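Local coordinates for galactose-binding-like protein (Bacteroides thetaiotaomicron, PDB 7M1B) that is a SusE-like, galactose-binding-like protein that probably binds carbohydrate and may help degrade it, its exact function being unsettled, at residues L138-S143 with I164-R169; D177-V182 with E192-L197. All blocks are in the same frame, centred on the assembly; numbering follows the deposited sequence.

Contact 1 (L138-S143 with I164-R169); sequences LIFDVS and IGFTLR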
loop_
_atom_site.group_PDB
_atom_site.type_symbol
_atom_site.label_atom_id
_atom_site.label_comp_id
_atom_site.label_asym_id
_atom_site.label_seq_id
_atom_site.Cartn_x
_atom_site.Cartn_y
_atom_site.Cartn_z
ATOM N N LEU A 138 25.948 3.531 -11.227
ATOM C CA LEU A 138 25.380 4.407 -12.244
ATOM C C LEU A 138 24.875 5.654 -11.508
ATOM O O LEU A 138 24.705 5.541 -10.282
ATOM C CB LEU A 138 24.254 3.639 -12.976
ATOM C CG LEU A 138 24.705 2.388 -13.761
ATOM C CD1 LEU A 138 23.459 1.650 -14.280
ATOM C CD2 LEU A 138 25.628 2.758 -14.943
ATOM N N ILE A 139 24.860 6.797 -12.214
ATOM C CA ILE A 139 24.373 8.109 -11.719
ATOM C C ILE A 139 23.314 8.602 -12.698
ATOM O O ILE A 139 23.585 8.780 -13.894
ATOM C CB ILE A 139 25.586 9.077 -11.639
ATOM C CG1 ILE A 139 26.851 8.361 -11.147
ATOM C CG2 ILE A 139 25.272 10.310 -10.751
ATOM C CD1 ILE A 139 26.821 7.985 -9.680
ATOM N N PHE A 140 22.105 8.775 -12.172
ATOM C CA PHE A 140 21.040 9.218 -13.047
ATOM C C PHE A 140 20.766 10.688 -12.775
ATOM O O PHE A 140 20.518 11.044 -11.628
ATOM C CB PHE A 140 19.796 8.382 -12.758
ATOM C CG PHE A 140 19.877 6.931 -13.175
ATOM C CD1 PHE A 140 20.615 6.004 -12.434
ATOM C CD2 PHE A 140 19.218 6.477 -14.315
ATOM C CE1 PHE A 140 20.645 4.663 -12.799
ATOM C CE2 PHE A 140 19.232 5.133 -14.673
ATOM C CZ PHE A 140 19.934 4.226 -13.916
ATOM N N ASP A 141 20.846 11.527 -13.820
ATOM C CA ASP A 141 20.552 12.948 -13.654
ATOM C C ASP A 141 19.204 13.202 -14.318
ATOM O O ASP A 141 19.076 12.980 -15.528
ATOM C CB ASP A 141 21.600 13.834 -14.346
ATOM C CG ASP A 141 22.930 13.840 -13.617
ATOM O OD1 ASP A 141 22.903 13.992 -12.361
ATOM O OD2 ASP A 141 23.980 13.664 -14.301
ATOM N N VAL A 142 18.209 13.679 -13.548
ATOM C CA VAL A 142 16.846 13.767 -14.089
ATOM C C VAL A 142 16.403 15.238 -14.115
ATOM O O VAL A 142 16.410 15.928 -13.024
ATOM C CB VAL A 142 15.806 12.931 -13.306
ATOM C CG1 VAL A 142 14.422 13.103 -13.915
ATOM C CG2 VAL A 142 16.196 11.458 -13.261
ATOM N N SER A 143 16.152 15.735 -15.347
ATOM C CA SER A 143 15.925 17.165 -15.527
ATOM C C SER A 143 14.474 17.452 -15.881
ATOM O O SER A 143 13.801 16.642 -16.527
ATOM C CB SER A 143 16.864 17.747 -16.569
ATOM O OG SER A 143 18.222 17.447 -16.268
ATOM N N ILE A 164 16.923 -1.474 -11.077
ATOM C CA ILE A 164 17.005 -0.075 -10.660
ATOM C C ILE A 164 15.589 0.444 -10.713
ATOM O O ILE A 164 14.960 0.159 -11.692
ATOM C CB ILE A 164 17.929 0.718 -11.594
ATOM C CG1 ILE A 164 19.394 0.256 -11.346
ATOM C CG2 ILE A 164 17.800 2.223 -11.435
ATOM C CD1 ILE A 164 20.403 0.819 -12.338
ATOM N N GLY A 165 15.167 1.158 -9.688
ATOM C CA GLY A 165 13.820 1.754 -9.664
ATOM C C GLY A 165 13.807 2.899 -8.647
ATOM O O GLY A 165 14.200 2.702 -7.495
ATOM N N PHE A 166 13.440 4.108 -9.069
ATOM C CA PHE A 166 13.431 5.237 -8.136
ATOM C C PHE A 166 12.413 6.253 -8.616
ATOM O O PHE A 166 12.044 6.186 -9.788
ATOM C CB PHE A 166 14.808 5.894 -7.965
ATOM C CG PHE A 166 15.432 6.440 -9.241
ATOM C CD1 PHE A 166 16.033 5.590 -10.171
ATOM C CD2 PHE A 166 15.392 7.805 -9.518
ATOM C CE1 PHE A 166 16.584 6.113 -11.341
ATOM C CE2 PHE A 166 15.905 8.317 -10.701
ATOM C CZ PHE A 166 16.531 7.471 -11.601
ATOM N N THR A 167 12.017 7.202 -7.754
ATOM C CA THR A 167 10.939 8.111 -8.127
ATOM C C THR A 167 11.404 9.546 -7.934
ATOM O O THR A 167 12.258 9.846 -7.085
ATOM C CB THR A 167 9.647 7.896 -7.337
ATOM O OG1 THR A 167 9.848 8.363 -6.001
ATOM C CG2 THR A 167 9.236 6.446 -7.329
ATOM N N LEU A 168 10.806 10.429 -8.723
ATOM C CA LEU A 168 10.851 11.853 -8.442
ATOM C C LEU A 168 9.412 12.283 -8.224
ATOM O O LEU A 168 8.564 11.980 -9.062
ATOM C CB LEU A 168 11.257 12.608 -9.700
ATOM C CG LEU A 168 12.727 12.774 -9.993
ATOM C CD1 LEU A 168 13.203 11.600 -10.842
ATOM C CD2 LEU A 168 12.892 14.089 -10.741
ATOM N N ARG A 169 9.182 13.113 -7.203
ATOM C CA ARG A 169 7.836 13.565 -6.894
ATOM C C ARG A 169 7.861 15.089 -6.817
ATOM O O ARG A 169 8.883 15.714 -7.123
ATOM C CB ARG A 169 7.325 12.873 -5.616
ATOM C CG ARG A 169 7.140 11.367 -5.783
ATOM C CD ARG A 169 6.089 10.868 -4.829
ATOM N NE ARG A 169 6.448 9.497 -4.510
ATOM C CZ ARG A 169 5.837 8.423 -4.945
ATOM N NH1 ARG A 169 4.722 8.509 -5.652
ATOM N NH2 ARG A 169 6.287 7.252 -4.521
#
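F140 and F166 meet edge to face across the interior of a small beta sandwich, the rim of the F166 ring turned to one face of F140. The ring centroids lie 5.2 Å apart and the planes are inclined at 62°. F166 CE1 stands over that face, offset toward its rim, while CZ lies near the root of the ring, 3.6 Å from F140 CB. Branched aliphatic side chains close in around this pair. I164 reaches toward the oncoming F140 and puts CD1 at the ring edge, 3.8 Å from F140 CZ; the same methyl lies 3.7 Å from L138 CD1, the two chains set nearly perpendicular. At the other end V142 and L168 pass alongside, running opposite ways, with V142 CG1 3.6 Å from L168 CD1. V142 CG1 is anti to the backbone N, which leaves CG2 beside that N and turned to the edge of the F166 ring. F166 has CG between the backbone N and the carbonyl carbon (chi1 59°), and from there the ring extends across to F140.

Behind this shell, the strands run in roughly the same direction at 28°, their axes 10.0 Å apart, a separation bridged by side chains as in face-to-face sheet packing. Strand 125-131 adds T130 against F140 and I128 against both V142 and F166, while V182 of strand 176-183 backs L138. On the outward side of strand 138-144, D141 forms a salt bridge with R183 and a hydrogen bond with T156. All six touching residues are buried and apolar, so the packing between the sheets rests on shape and buried carbon, while strand 138-144 spends its polar groups on its own sheet neighbours.

Contact 2 (D177-V182 with E192-L197); sequences DFKVRV and EYLTTL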
loop_
_atom_site.group_PDB
_atom_site.type_symbol
_atom_site.label_atom_id
_atom_site.label_comp_id
_atom_site.label_asym_id
_atom_site.label_seq_id
_atom_site.Cartn_x
_atom_site.Cartn_y
_atom_site.Cartn_z
ATOM N N ASP A 177 7.580 17.614 -19.511
ATOM C CA ASP A 177 8.687 17.072 -20.273
ATOM C C ASP A 177 9.795 16.703 -19.293
ATOM O O ASP A 177 10.162 17.524 -18.427
ATOM C CB ASP A 177 9.149 18.141 -21.271
ATOM C CG ASP A 177 8.047 18.615 -22.198
ATOM O OD1 ASP A 177 7.201 17.777 -22.587
ATOM O OD2 ASP A 177 8.062 19.827 -22.548
ATOM N N PHE A 178 10.274 15.458 -19.430
ATOM C CA PHE A 178 11.343 14.933 -18.600
ATOM C C PHE A 178 12.542 14.574 -19.480
ATOM O O PHE A 178 12.393 14.205 -20.656
ATOM C CB PHE A 178 10.855 13.723 -17.786
ATOM C CG PHE A 178 9.757 14.026 -16.790
ATOM C CD1 PHE A 178 10.076 14.491 -15.514
ATOM C CD2 PHE A 178 8.413 13.862 -17.117
ATOM C CE1 PHE A 178 9.094 14.767 -14.574
ATOM C CE2 PHE A 178 7.436 14.118 -16.166
ATOM C CZ PHE A 178 7.773 14.589 -14.913
ATOM N N LYS A 179 13.733 14.713 -18.893
ATOM C CA LYS A 179 14.974 14.328 -19.560
ATOM C C LYS A 179 15.813 13.537 -18.556
ATOM O O LYS A 179 15.893 13.969 -17.382
ATOM C CB LYS A 179 15.678 15.607 -20.037
ATOM C CG LYS A 179 17.169 15.522 -20.320
ATOM C CD LYS A 179 17.827 16.892 -20.357
ATOM C CE LYS A 179 17.284 17.811 -21.435
ATOM N NZ LYS A 179 18.333 18.715 -21.967
ATOM N N VAL A 180 16.386 12.395 -19.019
ATOM C CA VAL A 180 17.214 11.525 -18.197
ATOM C C VAL A 180 18.551 11.267 -18.890
ATOM O O VAL A 180 18.632 10.974 -20.089
ATOM C CB VAL A 180 16.558 10.179 -17.794
ATOM C CG1 VAL A 180 17.482 9.463 -16.768
ATOM C CG2 VAL A 180 15.121 10.321 -17.262
ATOM N N ARG A 181 19.649 11.370 -18.132
ATOM C CA ARG A 181 20.979 10.988 -18.621
ATOM C C ARG A 181 21.619 10.108 -17.553
ATOM O O ARG A 181 21.336 10.366 -16.337
ATOM C CB ARG A 181 21.813 12.244 -18.896
ATOM C CG ARG A 181 21.880 12.624 -20.370
ATOM C CD ARG A 181 22.890 13.711 -20.666
ATOM N NE ARG A 181 23.811 13.247 -21.688
ATOM C CZ ARG A 181 24.810 13.960 -22.190
ATOM N NH1 ARG A 181 25.015 15.197 -21.771
ATOM N NH2 ARG A 181 25.602 13.434 -23.108
ATOM N N VAL A 182 22.396 9.082 -17.984
ATOM C CA VAL A 182 23.087 8.142 -17.083
ATOM C C VAL A 182 24.576 8.355 -17.320
ATOM O O VAL A 182 24.985 8.431 -18.481
ATOM C CB VAL A 182 22.680 6.668 -17.330
ATOM C CG1 VAL A 182 23.069 5.802 -16.107
ATOM C CG2 VAL A 182 21.138 6.550 -17.506
ATOM N N GLU A 192 20.596 11.661 -24.011
ATOM C CA GLU A 192 19.443 12.016 -23.238
ATOM C C GLU A 192 18.263 11.146 -23.679
ATOM O O GLU A 192 18.008 10.950 -24.875
ATOM C CB GLU A 192 19.047 13.482 -23.439
ATOM C CG GLU A 192 20.050 14.479 -22.872
ATOM C CD GLU A 192 19.780 15.939 -23.213
ATOM O OE1 GLU A 192 19.100 16.192 -24.236
ATOM O OE2 GLU A 192 20.242 16.820 -22.453
ATOM N N TYR A 193 17.520 10.633 -22.702
ATOM C CA TYR A 193 16.192 10.090 -22.963
ATOM C C TYR A 193 15.146 11.148 -22.626
ATOM O O TYR A 193 15.126 11.672 -21.525
ATOM C CB TYR A 193 16.011 8.805 -22.153
ATOM C CG TYR A 193 14.683 8.112 -22.322
ATOM C CD1 TYR A 193 14.479 7.181 -23.336
ATOM C CD2 TYR A 193 13.636 8.383 -21.445
ATOM C CE1 TYR A 193 13.255 6.545 -23.480
ATOM C CE2 TYR A 193 12.409 7.751 -21.576
ATOM C CZ TYR A 193 12.220 6.838 -22.598
ATOM O OH TYR A 193 11.000 6.251 -22.699
ATOM N N LEU A 194 14.274 11.457 -23.587
ATOM C CA LEU A 194 13.197 12.432 -23.385
ATOM C C LEU A 194 11.824 11.766 -23.347
ATOM O O LEU A 194 11.511 10.911 -24.166
ATOM C CB LEU A 194 13.226 13.455 -24.525
ATOM C CG LEU A 194 14.541 14.209 -24.701
ATOM C CD1 LEU A 194 14.328 15.283 -25.749
ATOM C CD2 LEU A 194 15.017 14.841 -23.383
ATOM N N THR A 195 10.987 12.172 -22.389
ATOM C CA THR A 195 9.615 11.680 -22.410
ATOM C C THR A 195 8.697 12.770 -21.868
ATOM O O THR A 195 9.122 13.580 -21.026
ATOM C CB THR A 195 9.472 10.329 -21.675
ATOM O OG1 THR A 195 8.141 9.811 -21.801
ATOM C CG2 THR A 195 9.771 10.433 -20.194
ATOM N N THR A 196 7.471 12.817 -22.416
ATOM C CA THR A 196 6.443 13.710 -21.878
ATOM C C THR A 196 5.389 12.860 -21.170
ATOM O O THR A 196 4.853 11.944 -21.792
ATOM C CB THR A 196 5.752 14.529 -22.978
ATOM O OG1 THR A 196 6.755 15.344 -23.577
ATOM C CG2 THR A 196 4.567 15.329 -22.462
ATOM N N LEU A 197 5.187 13.083 -19.864
ATOM C CA LEU A 197 4.286 12.211 -19.100
ATOM C C LEU A 197 3.429 13.051 -18.166
ATOM O O LEU A 197 3.853 14.093 -17.696
ATOM C CB LEU A 197 5.052 11.189 -18.237
ATOM C CG LEU A 197 5.859 10.143 -19.008
ATOM C CD1 LEU A 197 6.799 9.370 -18.056
ATOM C CD2 LEU A 197 4.933 9.188 -19.771
#
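This is an antiparallel strand pairing, the two arms of a beta hairpin at the border of a four-stranded sheet. F178 with T195 and V180 with Y193 are the hydrogen-bonded pairs, each closed by two backbone bonds; F178 N to T195 O is the shortest of the four at 2.7 Å. D177 with T196 and K179 with L194 are non-hydrogen-bonded pairs, and their side chains share one face. There T196 OG1 donates to D177 OD1 over 2.7 Å, arriving on the anti side of the carboxylate, whose OD2 forms a salt bridge with K145. L194 lies alongside K179, its CD2 pressed to K179 CB at 3.5 Å, a tight fit. The lysine chain then bends at chi3 (-61°) and carries NZ to E192 OE2, 2.7 Å away, in a salt bridge, the ammonium coming from above the carboxylate plane. A methionine in place of K179 would probably leave the E192 carboxylate without its charged mate across the strands. E192 CG also packs on R181 CG at 3.6 Å, while the guanidinium of R181 is held by S190 O through NE. On the other face F178 and V180 turn inward, F178 meeting the ring of F171 edge to face. Strand 176-183 lies between strands 138-144 and 193-197, and Y193, T195 and L197 of the outer arm rest on V119 of strand 118-122 in the opposing sheet.

In the fold
Contact 1 packs one sheet on the other, whereas contact 2 builds an edge of one of those sheets. Their centres are 10 Å apart, and they share the sheet in which strands 138-144 and 176-183 are neighbours. Probable hydrogen bonds link them directly, from S143 N to K179 O at 2.7 Å and from D141 N to R181 O at 2.8 Å, while V182 CG2 packs 3.7 Å from F140 CE2. Along the chain contact 1 closes before contact 2 opens, strand 176-183 following strand 163-168. Both are structural packing within the DUF5126 region, on the same side of the chain's centre.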